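Dihydrodipicolinate synthase family protein (Sinorhizobium meliloti, PDB 4DNH) is of unknown function but has a TIM-barrel fold and may be related to dihydrodipicolinate synthase-like enzymes. Local coordinates at residues A[41-46]-A[57-62]; A[63-68]-A[101-106]; A[69-74]-A[281-286]; A[82-87]-A[321-326]; A[327-332]-A[376-381]. One frame throughout, in Å; residues are numbered along the deposited sequence.

Overall arrangement
The chain forms an eight-stranded parallel barrel wrapped by helices. Interactions 1, 2 and 3 follow one another along helix 61-73, from the loop before it to its C-terminal end. Interaction 1 touches interaction 2 through the H42 O to R68 NH1 bond of 2.8 Å. Interaction 2 meets interaction 3 where E106 OE1 lies 2.7 Å from H69 NE2. Interaction 4 is the most central, with its centre about 7 Å from that of the chain. A bound glycerol lies about 4 Å from the Y323 side chain there; it is probably from the crystallisation liquor, though it may mark a pocket. Interaction 5 continues along helix 323-333, its centre about 17 Å from that of interaction 4.

Interaction 1 of 5, residues A[41-46]-A[57-62]; sequences AHVVAD and PAIDWE
D60 N donates to V44 O at 2.8 Å, and D46 N donates to A58 O at 2.7 Å. These two backbone bonds flank A45 and I59, which form a single beta bridge with their CA atoms 4.3 Å apart. The N-H...O angle of the D60 bond is 159°. The D46 bond is straighter, at 170°, but its donor sits above the carbonyl plane of A58. A58 O also receives a CA-H...O contact from A45 CA at 3.4 Å. Side-chain contacts add to these bonds. V43 CG1 is anti to its own backbone N (chi1 173°) and meets both CG1 and CG2 of I59, the two side chains crossing at about a right angle. V44 CG1 lies alongside D60 CB at 4.0 Å, both side chains pointing the same way.

Further out, T64 OG1 bonds to V44 N, and D46 OD1 bonds to L48 N. D60 is the N-cap of helix 61-73, and its OD1 makes a weak bond to R63 N. The bridge thus closes a loop between strand 37-40 of the TIM barrel and the next helix. The carboxylates of D46 and D60 stay apart, and main-chain amides and carbonyls supply the polar grip between the segments.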
# COMPACT_ATOMS: atom_id res chain seq x y z
N ALA A 41 5.00 0.84 -0.16
CA ALA A 41 6.09 -0.07 0.12
C ALA A 41 6.23 -0.40 1.60
O ALA A 41 6.03 0.46 2.47
CB ALA A 41 7.40 0.50 -0.42
N HIS A 42 6.61 -1.64 1.88
CA HIS A 42 6.72 -2.16 3.24
C HIS A 42 8.04 -1.75 3.86
O HIS A 42 8.92 -1.22 3.17
CB HIS A 42 6.60 -3.68 3.22
CG HIS A 42 7.78 -4.37 2.61
ND1 HIS A 42 7.94 -4.48 1.28
CD2 HIS A 42 8.89 -4.99 3.19
CE1 HIS A 42 9.08 -5.14 1.02
NE2 HIS A 42 9.66 -5.45 2.19
N VAL A 43 8.17 -2.02 5.16
CA VAL A 43 9.39 -1.74 5.92
C VAL A 43 10.10 -3.01 6.36
O VAL A 43 9.47 -3.94 6.85
CB VAL A 43 9.06 -0.90 7.18
CG1 VAL A 43 10.30 -0.77 8.07
CG2 VAL A 43 8.57 0.47 6.78
N VAL A 44 11.42 -3.06 6.19
CA VAL A 44 12.22 -4.15 6.72
C VAL A 44 12.68 -3.86 8.15
O VAL A 44 13.42 -2.88 8.40
CB VAL A 44 13.45 -4.43 5.83
CG1 VAL A 44 14.21 -5.68 6.32
CG2 VAL A 44 13.00 -4.60 4.39
N ALA A 45 12.26 -4.71 9.09
CA ALA A 45 12.74 -4.59 10.47
C ALA A 45 14.19 -5.06 10.63
O ALA A 45 14.70 -5.86 9.85
CB ALA A 45 11.82 -5.34 11.43
N ASP A 46 14.84 -4.57 11.68
CA ASP A 46 16.19 -5.03 12.00
C ASP A 46 16.05 -6.14 13.03
O ASP A 46 15.67 -5.88 14.17
CB ASP A 46 17.02 -3.87 12.54
CG ASP A 46 18.40 -4.31 13.03
OD1 ASP A 46 18.75 -5.49 12.83
OD2 ASP A 46 19.13 -3.46 13.61
N PRO A 57 9.64 -0.06 17.14
CA PRO A 57 10.27 -0.70 15.99
C PRO A 57 11.77 -0.40 15.88
O PRO A 57 12.27 0.57 16.46
CB PRO A 57 9.53 -0.07 14.82
CG PRO A 57 9.30 1.34 15.29
CD PRO A 57 9.08 1.26 16.78
N ALA A 58 12.48 -1.26 15.16
CA ALA A 58 13.89 -1.06 14.83
C ALA A 58 14.00 -1.43 13.37
O ALA A 58 13.63 -2.55 12.99
CB ALA A 58 14.76 -1.96 15.66
N ILE A 59 14.47 -0.49 12.57
CA ILE A 59 14.38 -0.62 11.11
C ILE A 59 15.74 -0.90 10.49
O ILE A 59 16.76 -0.36 10.91
CB ILE A 59 13.74 0.65 10.49
CG1 ILE A 59 12.29 0.80 10.99
CG2 ILE A 59 13.79 0.62 8.97
CD1 ILE A 59 11.67 2.17 10.75
N ASP A 60 15.75 -1.77 9.49
CA ASP A 60 16.93 -1.96 8.68
C ASP A 60 16.85 -0.98 7.52
O ASP A 60 16.18 -1.24 6.53
CB ASP A 60 16.98 -3.40 8.19
CG ASP A 60 18.19 -3.68 7.34
OD1 ASP A 60 18.94 -2.74 7.01
OD2 ASP A 60 18.40 -4.86 6.98
N TRP A 61 17.51 0.17 7.63
CA TRP A 61 17.46 1.19 6.56
C TRP A 61 17.96 0.74 5.21
O TRP A 61 17.33 1.00 4.19
CB TRP A 61 18.19 2.43 7.01
CG TRP A 61 17.56 2.97 8.27
CD1 TRP A 61 18.08 2.93 9.56
CD2 TRP A 61 16.24 3.59 8.40
NE1 TRP A 61 17.21 3.51 10.45
CE2 TRP A 61 16.08 3.91 9.82
CE3 TRP A 61 15.22 3.92 7.51
CZ2 TRP A 61 14.95 4.53 10.30
CZ3 TRP A 61 14.08 4.54 8.01
CH2 TRP A 61 13.94 4.83 9.38
N GLU A 62 19.09 0.04 5.19
CA GLU A 62 19.70 -0.43 3.96
C GLU A 62 18.73 -1.34 3.22
O GLU A 62 18.43 -1.12 2.04
CB GLU A 62 21.03 -1.14 4.27
CG GLU A 62 21.88 -1.44 3.05
CD GLU A 62 21.77 -2.88 2.54
OE1 GLU A 62 20.81 -3.60 2.89
OE2 GLU A 62 22.67 -3.30 1.77

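Interaction 2 of 5, residues A[63-68]-A[101-106]; sequences RTLAFR and RRSLAE
L65 reaches from helix 63-68 toward helix 101-106 and divides its two methyls between three residues. L65 CD2 lies 3.7 Å from S103 OG and 3.9 Å from R102 CB. L65 CD1 approaches the E106 side chain, 4.0 Å from OE2 and slightly farther from CG. The leucine crosses both R102 and E106 at about a right angle, so its branched end meets the flanks of their chains. The R102 chain bends at chi2, and its guanidinium leads away to a salt bridge with E98 and a cation-pi contact with W61.

R68 approaches S103 in a different way. Its CD is 3.7 Å from S103 OG, which stands oblique to the guanidinium. The R68 chain bends at chi2 (88°) and folds back along its own helix. R68 NH1 donates to T64 O at 2.8 Å, from above that carbonyl plane, while T64 CG2 packs over one guanidinium face. The helix axes approach to 10.5 Å and cross at -44°, a spacing bridged by these side chains.

E80 OE2 takes a salt bridge from R68 NE and a hydrogen bond with S103 OG. E106 OE1 bonds to H69 NE2. The direct contact is van der Waals, with leucine methyls against side-chain oxygens and the aliphatic parts of R102 and E106, while one shared carboxylate links R68 and S103. The charge of R68 is probably balanced largely by E80.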
# COMPACT_ATOMS: atom_id res chain seq x y z
N ARG A 63 18.20 -2.33 3.92
CA ARG A 63 17.27 -3.24 3.29
C ARG A 63 15.94 -2.56 2.90
O ARG A 63 15.39 -2.85 1.83
CB ARG A 63 17.03 -4.43 4.20
CG ARG A 63 16.82 -5.74 3.46
CD ARG A 63 18.12 -6.48 3.21
NE ARG A 63 18.99 -5.79 2.26
CZ ARG A 63 18.87 -5.81 0.93
NH1 ARG A 63 17.90 -6.48 0.34
NH2 ARG A 63 19.74 -5.13 0.19
N THR A 64 15.45 -1.64 3.72
CA THR A 64 14.22 -0.89 3.42
C THR A 64 14.39 -0.01 2.19
O THR A 64 13.55 -0.03 1.29
CB THR A 64 13.78 -0.03 4.62
OG1 THR A 64 13.45 -0.90 5.71
CG2 THR A 64 12.57 0.82 4.29
N LEU A 65 15.49 0.74 2.13
CA LEU A 65 15.75 1.60 0.96
C LEU A 65 16.08 0.81 -0.30
O LEU A 65 15.68 1.21 -1.39
CB LEU A 65 16.81 2.65 1.25
CG LEU A 65 16.62 3.52 2.49
CD1 LEU A 65 17.91 4.27 2.83
CD2 LEU A 65 15.44 4.48 2.31
N ALA A 66 16.78 -0.31 -0.16
CA ALA A 66 17.03 -1.17 -1.32
C ALA A 66 15.73 -1.55 -2.02
O ALA A 66 15.68 -1.68 -3.23
CB ALA A 66 17.81 -2.42 -0.94
N PHE A 67 14.66 -1.69 -1.25
CA PHE A 67 13.37 -2.04 -1.85
C PHE A 67 12.70 -0.88 -2.61
O PHE A 67 12.07 -1.10 -3.63
CB PHE A 67 12.43 -2.66 -0.82
CG PHE A 67 11.17 -3.18 -1.41
CD1 PHE A 67 11.16 -4.40 -2.09
CD2 PHE A 67 9.99 -2.45 -1.29
CE1 PHE A 67 9.99 -4.88 -2.65
CE2 PHE A 67 8.82 -2.93 -1.85
CZ PHE A 67 8.82 -4.15 -2.53
N ARG A 68 12.83 0.35 -2.12
CA ARG A 68 12.47 1.51 -2.93
C ARG A 68 13.20 1.54 -4.30
O ARG A 68 12.58 1.84 -5.32
CB ARG A 68 12.72 2.80 -2.16
CG ARG A 68 11.62 3.13 -1.17
CD ARG A 68 11.86 2.49 0.19
NE ARG A 68 10.65 2.52 1.02
CZ ARG A 68 10.14 1.47 1.67
NH1 ARG A 68 10.75 0.28 1.63
NH2 ARG A 68 9.01 1.63 2.37
N ARG A 101 12.31 11.12 5.12
CA ARG A 101 13.57 11.84 4.93
C ARG A 101 14.63 11.04 4.14
O ARG A 101 15.16 11.54 3.15
CB ARG A 101 14.12 12.29 6.29
CG ARG A 101 15.38 13.13 6.22
CD ARG A 101 16.11 13.08 7.55
NE ARG A 101 17.55 13.12 7.32
CZ ARG A 101 18.41 12.12 7.55
NH1 ARG A 101 18.00 10.97 8.07
NH2 ARG A 101 19.69 12.29 7.28
N ARG A 102 14.91 9.81 4.55
CA ARG A 102 15.85 8.94 3.82
C ARG A 102 15.40 8.67 2.38
O ARG A 102 16.20 8.81 1.45
CB ARG A 102 16.05 7.61 4.51
CG ARG A 102 16.20 7.70 6.01
CD ARG A 102 17.65 7.71 6.40
NE ARG A 102 17.80 7.35 7.80
CZ ARG A 102 18.78 6.58 8.26
NH1 ARG A 102 19.67 6.05 7.42
NH2 ARG A 102 18.85 6.32 9.56
N SER A 103 14.14 8.28 2.19
CA SER A 103 13.61 7.97 0.85
C SER A 103 13.65 9.15 -0.13
O SER A 103 14.05 8.98 -1.28
CB SER A 103 12.20 7.40 0.93
OG SER A 103 12.26 6.04 1.29
N LEU A 104 13.26 10.34 0.33
CA LEU A 104 13.39 11.55 -0.48
C LEU A 104 14.83 11.74 -0.92
O LEU A 104 15.09 12.01 -2.10
CB LEU A 104 12.82 12.79 0.23
CG LEU A 104 11.28 12.74 0.34
CD1 LEU A 104 10.73 13.80 1.28
CD2 LEU A 104 10.60 12.84 -1.02
N ALA A 105 15.77 11.55 0.01
CA ALA A 105 17.19 11.70 -0.29
C ALA A 105 17.64 10.66 -1.30
O ALA A 105 18.42 10.97 -2.18
CB ALA A 105 18.04 11.64 0.97
N GLU A 106 17.14 9.42 -1.20
CA GLU A 106 17.48 8.41 -2.20
C GLU A 106 16.94 8.83 -3.56
O GLU A 106 17.67 8.78 -4.55
CB GLU A 106 16.94 7.02 -1.85
CG GLU A 106 17.65 6.30 -0.71
CD GLU A 106 19.15 6.16 -0.91
OE1 GLU A 106 19.59 5.78 -2.02
OE2 GLU A 106 19.89 6.43 0.05

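Interaction 3 of 5, residues A[69-74]-A[281-286]; sequences HRLWDL and AIAPVA
L74 projects toward A283 and P284 where two outer helices of the TIM barrel meet, at the C-terminal end of helix 61-73 and the start of helix 283-294. From its CB, the chain runs to a CG placed anti to the carbonyl carbon (chi1 -66°). The two methyls then divide. L74 CD1 meets A283 CB at 3.5 Å and P284 N at 3.6 Å, with P284 CD farther off at 4.2 Å. L74 CD2 only reaches P284 CA, also at 4.2 Å.

L71 adds a second methyl to the same alanine. Its CD2 lies 3.7 Å from A283 CB, so the alanine sits against both leucines. The L71 side chain also touches V78 of strand 77-80, so L71 packs against the barrel wall as well. L74 O bonds to S287 OG, adding a polar tie just beyond the apolar patch. R70 closes another side. Its chain is extended from CG to NE, and its guanidinium meets the proline ring obliquely, with NH2 3.3 Å from P284 CG.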
# COMPACT_ATOMS: atom_id res chain seq x y z
N HIS A 69 14.49 1.21 -4.32
CA HIS A 69 15.24 1.19 -5.58
C HIS A 69 14.76 0.13 -6.52
O HIS A 69 14.69 0.36 -7.75
CB HIS A 69 16.76 1.07 -5.35
CG HIS A 69 17.39 2.31 -4.76
ND1 HIS A 69 17.68 3.40 -5.51
CD2 HIS A 69 17.78 2.61 -3.46
CE1 HIS A 69 18.23 4.34 -4.72
NE2 HIS A 69 18.29 3.86 -3.47
N ARG A 70 14.42 -1.03 -5.98
CA ARG A 70 13.79 -2.10 -6.75
C ARG A 70 12.52 -1.60 -7.43
O ARG A 70 12.27 -1.91 -8.61
CB ARG A 70 13.47 -3.30 -5.85
CG ARG A 70 13.04 -4.57 -6.58
CD ARG A 70 12.68 -5.64 -5.55
NE ARG A 70 11.71 -6.65 -5.99
CZ ARG A 70 12.02 -7.71 -6.75
NH1 ARG A 70 13.28 -7.89 -7.18
NH2 ARG A 70 11.07 -8.58 -7.09
N LEU A 71 11.72 -0.83 -6.69
CA LEU A 71 10.46 -0.31 -7.25
C LEU A 71 10.73 0.72 -8.32
O LEU A 71 10.17 0.66 -9.40
CB LEU A 71 9.50 0.25 -6.18
CG LEU A 71 8.87 -0.70 -5.15
CD1 LEU A 71 8.06 0.09 -4.13
CD2 LEU A 71 8.00 -1.77 -5.80
N TRP A 72 11.61 1.68 -8.02
CA TRP A 72 12.00 2.66 -9.03
C TRP A 72 12.55 2.03 -10.28
O TRP A 72 12.21 2.48 -11.37
CB TRP A 72 12.93 3.70 -8.47
CG TRP A 72 12.25 4.58 -7.45
CD1 TRP A 72 10.94 5.07 -7.48
CD2 TRP A 72 12.81 5.10 -6.19
NE1 TRP A 72 10.68 5.84 -6.38
CE2 TRP A 72 11.75 5.90 -5.56
CE3 TRP A 72 14.05 5.00 -5.55
CZ2 TRP A 72 11.94 6.56 -4.35
CZ3 TRP A 72 14.23 5.66 -4.33
CH2 TRP A 72 13.20 6.42 -3.74
N ASP A 73 13.34 0.96 -10.12
CA ASP A 73 13.94 0.21 -11.26
C ASP A 73 12.90 -0.35 -12.20
O ASP A 73 13.11 -0.39 -13.41
CB ASP A 73 14.78 -0.98 -10.77
CG ASP A 73 16.13 -0.57 -10.19
OD1 ASP A 73 16.53 0.60 -10.33
OD2 ASP A 73 16.79 -1.44 -9.58
N LEU A 74 11.78 -0.79 -11.63
CA LEU A 74 10.69 -1.37 -12.39
C LEU A 74 9.73 -0.31 -12.94
O LEU A 74 8.74 -0.64 -13.60
CB LEU A 74 9.92 -2.40 -11.54
CG LEU A 74 10.69 -3.67 -11.14
CD1 LEU A 74 9.95 -4.38 -10.02
CD2 LEU A 74 10.91 -4.63 -12.30
N ALA A 281 4.19 -6.33 -3.42
CA ALA A 281 4.39 -7.79 -3.45
C ALA A 281 4.53 -8.42 -4.85
O ALA A 281 5.21 -9.45 -5.00
CB ALA A 281 3.29 -8.48 -2.67
N ILE A 282 3.91 -7.83 -5.86
CA ILE A 282 4.02 -8.36 -7.23
C ILE A 282 4.68 -7.36 -8.20
O ILE A 282 4.45 -7.41 -9.43
CB ILE A 282 2.64 -8.81 -7.78
CG1 ILE A 282 1.72 -7.60 -7.99
CG2 ILE A 282 2.00 -9.86 -6.88
CD1 ILE A 282 0.37 -7.93 -8.57
N ALA A 283 5.51 -6.48 -7.64
CA ALA A 283 6.20 -5.43 -8.40
C ALA A 283 6.60 -5.82 -9.83
O ALA A 283 6.19 -5.12 -10.77
CB ALA A 283 7.39 -4.88 -7.62
N PRO A 284 7.37 -6.92 -10.00
CA PRO A 284 7.84 -7.29 -11.36
C PRO A 284 6.73 -7.53 -12.35
O PRO A 284 6.84 -7.12 -13.50
CB PRO A 284 8.60 -8.59 -11.13
CG PRO A 284 8.98 -8.56 -9.68
CD PRO A 284 7.86 -7.86 -8.99
N VAL A 285 5.67 -8.20 -11.90
CA VAL A 285 4.53 -8.55 -12.74
C VAL A 285 3.73 -7.30 -13.09
O VAL A 285 3.34 -7.10 -14.24
CB VAL A 285 3.60 -9.57 -12.04
CG1 VAL A 285 2.37 -9.86 -12.88
CG2 VAL A 285 4.36 -10.86 -11.72
N ALA A 286 3.48 -6.46 -12.08
CA ALA A 286 2.72 -5.23 -12.29
C ALA A 286 3.39 -4.36 -13.34
O ALA A 286 2.73 -3.83 -14.25
CB ALA A 286 2.56 -4.47 -10.98

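Interaction 4 of 5, residues A[82-87]-A[321-326]; sequences MDTAQR and RFYKTG
D83 OD2 is gripped by Y323 OH at 2.6 Å and by a water at 2.9 Å, both donating to it. The pair lies where the loop after strand 77-80 of the TIM barrel meets the start of helix 323-333. The tyrosine uses the anti lone pair of OD2, and the carboxylate and ring planes are only 23° apart. OD2 lies at the ring edge, near its plane. T84 OG1 donates to Y323 OH over a longer 3.3 Å, so the phenol oxygen both gives and receives.

The water on OD2 also accepts from K324 NZ. D83 OD2 and K324 NZ are 4.2 Å apart, beyond a salt bridge, and the water bridges them. K324 NZ donates to R321 O at 2.7 Å, within the carbonyl plane, after the lysine chain bends at chi2 and chi4. On the way its CG packs over one face of the Y323 ring, and F316 stacks with that ring. Farther along the lysine, K324 CD touches Q86 CG at 3.6 Å.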
# COMPACT_ATOMS: atom_id res chain seq x y z
N MSE A 82 3.25 4.60 4.20
CA MSE A 82 1.81 4.42 4.06
C MSE A 82 1.34 3.27 4.91
O MSE A 82 2.10 2.69 5.70
CB MSE A 82 1.52 4.22 2.58
CG MSE A 82 1.65 5.56 1.84
SE MSE A 82 0.21 6.74 2.49
CE MSE A 82 -1.27 5.80 1.59
N ASP A 83 0.07 2.92 4.76
CA ASP A 83 -0.51 1.83 5.53
C ASP A 83 0.31 0.56 5.38
O ASP A 83 0.47 -0.17 6.34
CB ASP A 83 -1.95 1.58 5.11
CG ASP A 83 -2.67 0.66 6.06
OD1 ASP A 83 -3.11 1.13 7.13
OD2 ASP A 83 -2.78 -0.55 5.74
N THR A 84 0.85 0.29 4.19
CA THR A 84 1.71 -0.90 3.98
C THR A 84 3.01 -0.84 4.79
O THR A 84 3.59 -1.88 5.11
CB THR A 84 2.04 -1.14 2.49
OG1 THR A 84 0.83 -1.15 1.73
CG2 THR A 84 2.73 -2.47 2.29
N ALA A 85 3.48 0.36 5.10
CA ALA A 85 4.72 0.48 5.88
C ALA A 85 4.37 0.44 7.36
O ALA A 85 5.18 0.76 8.20
CB ALA A 85 5.47 1.74 5.52
N GLN A 86 3.11 0.07 7.63
CA GLN A 86 2.59 -0.20 8.98
C GLN A 86 2.35 1.05 9.78
O GLN A 86 2.30 0.99 11.01
CB GLN A 86 3.45 -1.22 9.74
CG GLN A 86 3.25 -2.64 9.25
CD GLN A 86 4.34 -3.60 9.69
OE1 GLN A 86 5.29 -3.88 8.94
NE2 GLN A 86 4.22 -4.12 10.90
N ARG A 87 2.21 2.17 9.06
CA ARG A 87 1.86 3.47 9.62
C ARG A 87 0.64 3.36 10.54
O ARG A 87 -0.36 2.71 10.20
CB ARG A 87 1.55 4.44 8.47
CG ARG A 87 1.42 5.91 8.88
CD ARG A 87 2.79 6.54 9.07
NE ARG A 87 2.70 7.97 9.27
CZ ARG A 87 2.87 8.89 8.32
NH1 ARG A 87 2.74 10.17 8.63
NH2 ARG A 87 3.18 8.53 7.06
N ARG A 321 -6.47 -6.32 7.93
CA ARG A 321 -5.41 -5.45 8.43
C ARG A 321 -4.04 -6.15 8.52
O ARG A 321 -3.01 -5.50 8.72
CB ARG A 321 -5.81 -4.78 9.75
CG ARG A 321 -6.01 -5.72 10.95
CD ARG A 321 -6.52 -4.93 12.14
NE ARG A 321 -6.78 -5.74 13.34
CZ ARG A 321 -7.83 -6.56 13.47
NH1 ARG A 321 -8.69 -6.71 12.49
NH2 ARG A 321 -7.99 -7.27 14.59
N PHE A 322 -4.03 -7.47 8.34
CA PHE A 322 -2.81 -8.27 8.46
C PHE A 322 -2.21 -8.61 7.12
O PHE A 322 -1.27 -9.40 7.04
CB PHE A 322 -3.05 -9.55 9.29
CG PHE A 322 -3.46 -9.28 10.73
CD1 PHE A 322 -2.72 -8.40 11.52
CD2 PHE A 322 -4.58 -9.89 11.27
CE1 PHE A 322 -3.10 -8.14 12.84
CE2 PHE A 322 -4.96 -9.63 12.59
CZ PHE A 322 -4.22 -8.75 13.37
N TYR A 323 -2.73 -8.01 6.06
CA TYR A 323 -2.15 -8.20 4.73
C TYR A 323 -0.65 -7.95 4.68
O TYR A 323 0.05 -8.59 3.89
CB TYR A 323 -2.85 -7.31 3.70
CG TYR A 323 -2.50 -5.85 3.75
CD1 TYR A 323 -3.24 -4.96 4.52
CD2 TYR A 323 -1.46 -5.33 2.98
CE1 TYR A 323 -2.93 -3.60 4.55
CE2 TYR A 323 -1.15 -3.98 2.99
CZ TYR A 323 -1.88 -3.13 3.79
OH TYR A 323 -1.59 -1.81 3.82
N LYS A 324 -0.15 -7.06 5.52
CA LYS A 324 1.25 -6.67 5.44
C LYS A 324 2.15 -7.86 5.70
O LYS A 324 3.27 -7.95 5.18
CB LYS A 324 1.55 -5.53 6.40
CG LYS A 324 0.61 -4.35 6.23
CD LYS A 324 0.26 -3.81 7.59
CE LYS A 324 -0.94 -2.92 7.55
NZ LYS A 324 -1.67 -3.18 8.80
N THR A 325 1.63 -8.79 6.49
CA THR A 325 2.31 -10.03 6.74
C THR A 325 2.56 -10.84 5.47
O THR A 325 3.68 -11.32 5.25
CB THR A 325 1.56 -10.82 7.80
OG1 THR A 325 1.37 -9.95 8.93
CG2 THR A 325 2.33 -12.08 8.22
N GLY A 326 1.54 -10.97 4.62
CA GLY A 326 1.68 -11.69 3.35
C GLY A 326 2.63 -10.96 2.40
O GLY A 326 3.35 -11.58 1.60
O HOH W 1 -4.11 -2.13 7.76
O HOH W 2 -0.99 0.04 9.01

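Interaction 5 of 5, residues A[327-332]-A[376-381]; sequences VVFLAY and ARMRRV
Y332 and F329 both hold CG anti to the backbone N (chi1 169° in Y332), which sends their rings from helix 327-332 toward helix 376-381. The R377 chain bends at chi2 and turns back over the tyrosine. Its CG lies 3.5 Å from Y332 CZ, and CD sits over one ring face near the rim. The guanidinium and ring planes are 27° apart. R377 NH1 then donates to Y332 O at 2.7 Å. The acceptor lies in the guanidinium plane and the donor in the carbonyl plane. NH1 also bonds to Q337 O, and NH2 forms a salt bridge with D338; together these bonds hold the arginine head.

V381 CG2 reaches both rings, 3.8 Å from Y332 CE2 and 4.1 Å from F329 CE1. M378, a selenomethionine, brings SE to within 3.8 Å of F329 CZ, in the ring plane. This is an edge-on Met-aromatic contact.

The two helix axes approach to 11.2 Å with their directions 120° apart. L355 and L358 of helix 352-364 touch F329, and F340 meets its ring edge-to-face. M378 rests on F359 of that helix and on I5 and L7 of strand 4-9, joining the C-terminal helix to the N-terminal hairpin.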
# COMPACT_ATOMS: atom_id res chain seq x y z
N VAL A 327 2.64 -9.64 2.48
CA VAL A 327 3.50 -8.85 1.61
C VAL A 327 4.98 -9.08 1.95
O VAL A 327 5.79 -9.42 1.08
CB VAL A 327 3.10 -7.36 1.68
CG1 VAL A 327 4.18 -6.47 1.12
CG2 VAL A 327 1.77 -7.15 0.94
N VAL A 328 5.32 -8.92 3.23
CA VAL A 328 6.66 -9.13 3.70
C VAL A 328 7.07 -10.61 3.59
O VAL A 328 8.21 -10.92 3.24
CB VAL A 328 6.80 -8.63 5.14
CG1 VAL A 328 8.20 -8.91 5.67
CG2 VAL A 328 6.45 -7.15 5.22
N PHE A 329 6.14 -11.53 3.83
CA PHE A 329 6.47 -12.94 3.60
C PHE A 329 6.87 -13.17 2.15
O PHE A 329 7.80 -13.92 1.86
CB PHE A 329 5.33 -13.86 3.98
CG PHE A 329 5.69 -15.32 3.92
CD1 PHE A 329 6.59 -15.87 4.82
CD2 PHE A 329 5.12 -16.15 2.97
CE1 PHE A 329 6.91 -17.21 4.79
CE2 PHE A 329 5.44 -17.49 2.92
CZ PHE A 329 6.34 -18.03 3.83
N LEU A 330 6.17 -12.52 1.22
CA LEU A 330 6.51 -12.69 -0.16
C LEU A 330 7.87 -12.04 -0.48
O LEU A 330 8.69 -12.64 -1.18
CB LEU A 330 5.37 -12.21 -1.07
CG LEU A 330 5.51 -12.72 -2.52
CD1 LEU A 330 5.84 -14.21 -2.60
CD2 LEU A 330 4.32 -12.34 -3.41
N ALA A 331 8.14 -10.85 0.06
CA ALA A 331 9.49 -10.28 -0.04
C ALA A 331 10.56 -11.26 0.43
O ALA A 331 11.60 -11.38 -0.22
CB ALA A 331 9.59 -8.97 0.72
N TYR A 332 10.31 -11.94 1.55
CA TYR A 332 11.23 -12.93 2.13
C TYR A 332 11.45 -14.11 1.21
O TYR A 332 12.57 -14.58 1.05
CB TYR A 332 10.72 -13.42 3.49
CG TYR A 332 11.45 -14.63 4.05
CD1 TYR A 332 12.76 -14.53 4.53
CD2 TYR A 332 10.82 -15.88 4.12
CE1 TYR A 332 13.43 -15.63 5.06
CE2 TYR A 332 11.48 -16.99 4.64
CZ TYR A 332 12.78 -16.85 5.12
OH TYR A 332 13.44 -17.95 5.63
N ALA A 376 13.36 -23.15 -0.82
CA ALA A 376 14.29 -23.40 0.30
C ALA A 376 13.84 -22.63 1.53
O ALA A 376 13.82 -23.15 2.64
CB ALA A 376 15.72 -23.04 -0.08
N ARG A 377 13.49 -21.37 1.31
CA ARG A 377 12.99 -20.52 2.38
C ARG A 377 11.68 -21.02 2.99
O ARG A 377 11.56 -21.03 4.22
CB ARG A 377 12.88 -19.07 1.91
CG ARG A 377 14.15 -18.33 2.25
CD ARG A 377 14.50 -17.24 1.28
NE ARG A 377 15.83 -16.74 1.60
CZ ARG A 377 16.11 -15.48 1.91
NH1 ARG A 377 15.15 -14.56 1.92
NH2 ARG A 377 17.35 -15.14 2.20
N MSE A 378 10.75 -21.47 2.15
CA MSE A 378 9.54 -22.14 2.64
C MSE A 378 9.89 -23.36 3.46
O MSE A 378 9.25 -23.62 4.48
CB MSE A 378 8.60 -22.52 1.50
CG MSE A 378 7.26 -23.05 2.04
SE MSE A 378 6.00 -21.63 2.60
CE MSE A 378 5.56 -22.34 4.38
N ARG A 379 10.90 -24.11 3.04
CA ARG A 379 11.33 -25.30 3.79
C ARG A 379 11.84 -24.92 5.18
O ARG A 379 11.55 -25.62 6.15
CB ARG A 379 12.39 -26.09 3.03
CG ARG A 379 11.90 -27.35 2.34
CD ARG A 379 12.38 -27.35 0.88
NE ARG A 379 12.76 -28.67 0.39
CZ ARG A 379 11.94 -29.54 -0.19
NH1 ARG A 379 10.65 -29.26 -0.33
NH2 ARG A 379 12.39 -30.72 -0.61
N ARG A 380 12.59 -23.82 5.27
CA ARG A 380 13.13 -23.36 6.55
C ARG A 380 12.02 -22.92 7.49
O ARG A 380 12.11 -23.11 8.71
CB ARG A 380 14.16 -22.24 6.38
CG ARG A 380 15.60 -22.74 6.34
CD ARG A 380 16.63 -21.66 6.68
NE ARG A 380 17.19 -21.02 5.48
CZ ARG A 380 17.03 -19.73 5.17
NH1 ARG A 380 16.34 -18.90 5.96
NH2 ARG A 380 17.58 -19.25 4.06
N VAL A 381 10.97 -22.34 6.92
CA VAL A 381 9.79 -21.91 7.67
C VAL A 381 9.00 -23.11 8.20
O VAL A 381 8.63 -23.13 9.38
CB VAL A 381 8.92 -20.95 6.83
CG1 VAL A 381 7.59 -20.67 7.53
CG2 VAL A 381 9.67 -19.65 6.57